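Local coordinates for protein dimethyl-sulfide monooxygenase (Hyphomicrobium sulfonivorans, PDB 6AK1) that uses FMN, NADH and oxygen to oxidise dimethyl sulfide to methanethiol and formaldehyde, the first step in dimethyl sulfide degradation, at residues 320-330 with 351-359. Sequence-based numbering, arbitrary orientation.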
loop_
_atom_site.group_PDB
_atom_site.type_symbol
_atom_site.label_atom_id
_atom_site.label_comp_id
_atom_site.label_asym_id
_atom_site.label_seq_id
_atom_site.Cartn_x
_atom_site.Cartn_y
_atom_site.Cartn_z
ATOM N N PHE A 320 -4.890 18.101 -19.206
ATOM C CA PHE A 320 -6.195 18.732 -19.387
ATOM C C PHE A 320 -6.116 20.160 -19.917
ATOM O O PHE A 320 -7.155 20.711 -20.288
ATOM C CB PHE A 320 -6.976 18.719 -18.069
ATOM C CG PHE A 320 -7.836 17.500 -17.886
ATOM C CD1 PHE A 320 -7.267 16.244 -17.752
ATOM C CD2 PHE A 320 -9.224 17.609 -17.857
ATOM C CE1 PHE A 320 -8.065 15.113 -17.587
ATOM C CE2 PHE A 320 -10.022 16.487 -17.687
ATOM C CZ PHE A 320 -9.439 15.232 -17.559
ATOM N N ALA A 321 -4.938 20.788 -19.947
ATOM C CA ALA A 321 -4.859 22.107 -20.562
ATOM C C ALA A 321 -5.174 22.058 -22.060
ATOM O O ALA A 321 -5.453 23.102 -22.657
ATOM C CB ALA A 321 -3.485 22.724 -20.324
ATOM N N LYS A 322 -5.155 20.868 -22.669
ATOM C CA LYS A 322 -5.513 20.653 -24.066
ATOM C C LYS A 322 -7.006 20.407 -24.271
ATOM O O LYS A 322 -7.453 20.294 -25.419
ATOM C CB LYS A 322 -4.745 19.451 -24.633
ATOM C CG LYS A 322 -3.256 19.420 -24.343
ATOM C CD LYS A 322 -2.498 20.443 -25.146
ATOM C CE LYS A 322 -0.999 20.258 -24.944
ATOM N NZ LYS A 322 -0.214 21.283 -25.681
ATOM N N LEU A 323 -7.780 20.312 -23.197
ATOM C CA LEU A 323 -9.173 19.896 -23.266
ATOM C C LEU A 323 -10.090 21.105 -23.104
ATOM O O LEU A 323 -9.647 22.244 -22.929
ATOM C CB LEU A 323 -9.475 18.832 -22.206
ATOM C CG LEU A 323 -9.192 17.364 -22.548
ATOM C CD1 LEU A 323 -7.759 17.131 -23.007
ATOM C CD2 LEU A 323 -9.503 16.489 -21.348
ATOM N N ASP A 324 -11.394 20.847 -23.149
ATOM C CA ASP A 324 -12.393 21.908 -23.154
ATOM C C ASP A 324 -13.233 21.800 -21.886
ATOM O O ASP A 324 -13.941 20.794 -21.696
ATOM C CB ASP A 324 -13.264 21.830 -24.428
ATOM C CG ASP A 324 -14.410 22.824 -24.428
ATOM O OD1 ASP A 324 -14.311 23.881 -23.729
ATOM O OD2 ASP A 324 -15.396 22.561 -25.168
ATOM N N PRO A 325 -13.228 22.814 -21.016
ATOM C CA PRO A 325 -13.964 22.692 -19.743
ATOM C C PRO A 325 -15.469 22.657 -19.904
ATOM O O PRO A 325 -16.162 22.169 -18.997
ATOM C CB PRO A 325 -13.531 23.938 -18.948
ATOM C CG PRO A 325 -12.302 24.451 -19.656
ATOM C CD PRO A 325 -12.461 24.068 -21.095
ATOM N N ASP A 326 -16.000 23.162 -21.021
ATOM C CA ASP A 326 -17.441 23.315 -21.180
ATOM C C ASP A 326 -18.105 22.210 -21.991
ATOM O O ASP A 326 -19.336 22.187 -22.070
ATOM C CB ASP A 326 -17.754 24.674 -21.809
ATOM C CG ASP A 326 -17.398 25.815 -20.893
ATOM O OD1 ASP A 326 -18.208 26.117 -19.993
ATOM O OD2 ASP A 326 -16.297 26.386 -21.047
ATOM N N GLU A 327 -17.346 21.293 -22.582
ATOM C CA GLU A 327 -17.984 20.163 -23.231
ATOM C C GLU A 327 -18.579 19.231 -22.175
ATOM O O GLU A 327 -18.048 19.122 -21.068
ATOM C CB GLU A 327 -16.986 19.406 -24.102
ATOM C CG GLU A 327 -15.899 18.683 -23.341
ATOM C CD GLU A 327 -15.147 17.701 -24.217
ATOM O OE1 GLU A 327 -14.407 16.837 -23.671
ATOM O OE2 GLU A 327 -15.311 17.796 -25.458
ATOM N N PRO A 328 -19.692 18.564 -22.485
ATOM C CA PRO A 328 -20.234 17.571 -21.552
ATOM C C PRO A 328 -19.313 16.374 -21.444
ATOM O O PRO A 328 -18.566 16.055 -22.374
ATOM C CB PRO A 328 -21.576 17.178 -22.184
ATOM C CG PRO A 328 -21.382 17.435 -23.633
ATOM C CD PRO A 328 -20.515 18.671 -23.702
ATOM N N LEU A 329 -19.382 15.710 -20.284
ATOM C CA LEU A 329 -18.577 14.514 -20.037
ATOM C C LEU A 329 -18.760 13.468 -21.133
ATOM O O LEU A 329 -17.782 12.864 -21.593
ATOM C CB LEU A 329 -18.932 13.917 -18.670
ATOM C CG LEU A 329 -18.225 12.617 -18.275
ATOM C CD1 LEU A 329 -16.698 12.752 -18.352
ATOM C CD2 LEU A 329 -18.665 12.144 -16.898
ATOM N N GLN A 330 -20.005 13.241 -21.567
ATOM C CA GLN A 330 -20.277 12.198 -22.553
ATOM C C GLN A 330 -19.535 12.421 -23.872
ATOM O O GLN A 330 -19.315 11.459 -24.616
ATOM C CB GLN A 330 -21.788 12.088 -22.806
ATOM C CG GLN A 330 -22.484 13.414 -23.088
ATOM C CD GLN A 330 -23.977 13.265 -23.415
ATOM O OE1 GLN A 330 -24.429 12.221 -23.895
ATOM N NE2 GLN A 330 -24.745 14.318 -23.144
ATOM N N LYS A 351 -22.834 11.592 -19.183
ATOM C CA LYS A 351 -23.565 12.497 -18.297
ATOM C C LYS A 351 -23.707 13.864 -18.961
ATOM O O LYS A 351 -22.988 14.173 -19.920
ATOM C CB LYS A 351 -22.857 12.607 -16.937
ATOM C CG LYS A 351 -23.709 13.156 -15.770
ATOM C CD LYS A 351 -25.215 12.867 -15.925
ATOM C CE LYS A 351 -25.605 11.407 -15.726
ATOM N NZ LYS A 351 -27.094 11.290 -15.722
ATOM N N LYS A 352 -24.614 14.690 -18.491
ATOM C CA LYS A 352 -24.784 15.975 -19.140
ATOM C C LYS A 352 -24.008 17.121 -18.516
ATOM O O LYS A 352 -24.024 18.213 -19.024
ATOM C CB LYS A 352 -26.274 16.292 -19.329
ATOM C CG LYS A 352 -26.959 15.361 -20.338
ATOM C CD LYS A 352 -28.404 15.759 -20.640
ATOM C CE LYS A 352 -29.418 14.783 -20.056
ATOM N NZ LYS A 352 -30.709 14.703 -20.789
ATOM N N TRP A 353 -23.329 16.870 -17.416
ATOM C CA TRP A 353 -22.523 17.921 -16.812
ATOM C C TRP A 353 -21.292 18.202 -17.653
ATOM O O TRP A 353 -20.745 17.311 -18.309
ATOM C CB TRP A 353 -22.080 17.552 -15.400
ATOM C CG TRP A 353 -23.190 17.190 -14.470
ATOM C CD1 TRP A 353 -24.537 17.338 -14.679
ATOM C CD2 TRP A 353 -23.044 16.639 -13.159
ATOM N NE1 TRP A 353 -25.236 16.892 -13.582
ATOM C CE2 TRP A 353 -24.341 16.462 -12.634
ATOM C CE3 TRP A 353 -21.938 16.273 -12.376
ATOM C CZ2 TRP A 353 -24.561 15.933 -11.358
ATOM C CZ3 TRP A 353 -22.159 15.746 -11.112
ATOM C CH2 TRP A 353 -23.459 15.579 -10.616
ATOM N N THR A 354 -20.858 19.458 -17.631
ATOM C CA THR A 354 -19.633 19.819 -18.325
ATOM C C THR A 354 -18.438 19.141 -17.666
ATOM O O THR A 354 -18.513 18.651 -16.536
ATOM C CB THR A 354 -19.444 21.331 -18.331
ATOM O OG1 THR A 354 -19.304 21.806 -16.984
ATOM C CG2 THR A 354 -20.655 22.004 -18.990
ATOM N N VAL A 355 -17.322 19.095 -18.400
ATOM C CA VAL A 355 -16.100 18.533 -17.830
ATOM C C VAL A 355 -15.693 19.322 -16.590
ATOM O O VAL A 355 -15.222 18.753 -15.599
ATOM C CB VAL A 355 -14.984 18.490 -18.895
ATOM C CG1 VAL A 355 -13.649 18.155 -18.282
ATOM C CG2 VAL A 355 -15.334 17.457 -19.973
ATOM N N ARG A 356 -15.936 20.635 -16.599
ATOM C CA ARG A 356 -15.619 21.462 -15.441
ATOM C C ARG A 356 -16.389 21.016 -14.197
ATOM O O ARG A 356 -15.809 20.921 -13.105
ATOM C CB ARG A 356 -15.909 22.927 -15.755
ATOM C CG ARG A 356 -15.819 23.825 -14.542
ATOM C CD ARG A 356 -16.219 25.244 -14.864
ATOM N NE ARG A 356 -15.200 25.902 -15.668
ATOM C CZ ARG A 356 -15.342 26.203 -16.951
ATOM N NH1 ARG A 356 -16.481 25.916 -17.581
ATOM N NH2 ARG A 356 -14.346 26.803 -17.597
ATOM N N ASP A 357 -17.692 20.729 -14.346
ATOM C CA ASP A 357 -18.522 20.323 -13.208
ATOM C C ASP A 357 -18.080 18.977 -12.648
ATOM O O ASP A 357 -18.104 18.767 -11.432
ATOM C CB ASP A 357 -20.002 20.240 -13.606
ATOM C CG ASP A 357 -20.623 21.598 -13.895
ATOM O OD1 ASP A 357 -20.155 22.613 -13.347
ATOM O OD2 ASP A 357 -21.599 21.643 -14.677
ATOM N N VAL A 358 -17.704 18.044 -13.523
ATOM C CA VAL A 358 -17.251 16.733 -13.066
ATOM C C VAL A 358 -15.934 16.856 -12.297
ATOM O O VAL A 358 -15.785 16.304 -11.200
ATOM C CB VAL A 358 -17.134 15.768 -14.260
ATOM C CG1 VAL A 358 -16.600 14.418 -13.810
ATOM C CG2 VAL A 358 -18.495 15.609 -14.934
ATOM N N ILE A 359 -14.959 17.587 -12.859
ATOM C CA ILE A 359 -13.648 17.717 -12.218
ATOM C C ILE A 359 -13.788 18.291 -10.810
ATOM O O ILE A 359 -13.081 17.870 -9.880
ATOM C CB ILE A 359 -12.702 18.581 -13.078
ATOM C CG1 ILE A 359 -12.409 17.902 -14.416
ATOM C CG2 ILE A 359 -11.399 18.877 -12.320
ATOM C CD1 ILE A 359 -12.067 16.429 -14.293
#
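R356 lies across P325 and meets D326 at its guanidinium edge at the N-terminus of helix 355-362, where a single beta bridge, P328 with T354, joins the loop between helices 305-316 and 335-344 to the residues leading into the helix. This is peripheral packing on the luciferase-like TIM barrel, away from the probable FMN site. In R356, CB lies 3.3 Å from P325 O; CG then runs anti to the backbone N (chi1 171°), and a bend at chi3 (-72°) lays the guanidinium across P325 CB, which sits over one face toward the rim. NE stays near this CB, CZ lies 3.5 Å from P325 CB and NH2 3.3 Å from it, while NH1 forms a salt bridge at 3.0 Å to D326 OD1. The carboxylate oxygen lies in the guanidinium plane but is itself approached from above its own plane. Two backbone amides of the first helical turn bond to the loop: R356 N to P325 O and V355 N to E327 O. T354, the N-cap residue, accepts from D357 N at OG1, and its CG2 rests 3.4 Å from D326 O; an alanine here would probably leave D357 N without that side-chain acceptor and open a gap beside D326. On the buried side, V355 CG1 meets the edge of the F320 ring, which also packs on L309 and Y312 of helix 305-316. L329 CD2 touches V358 CG2, and L329 N donates to W353 O at 2.9 Å.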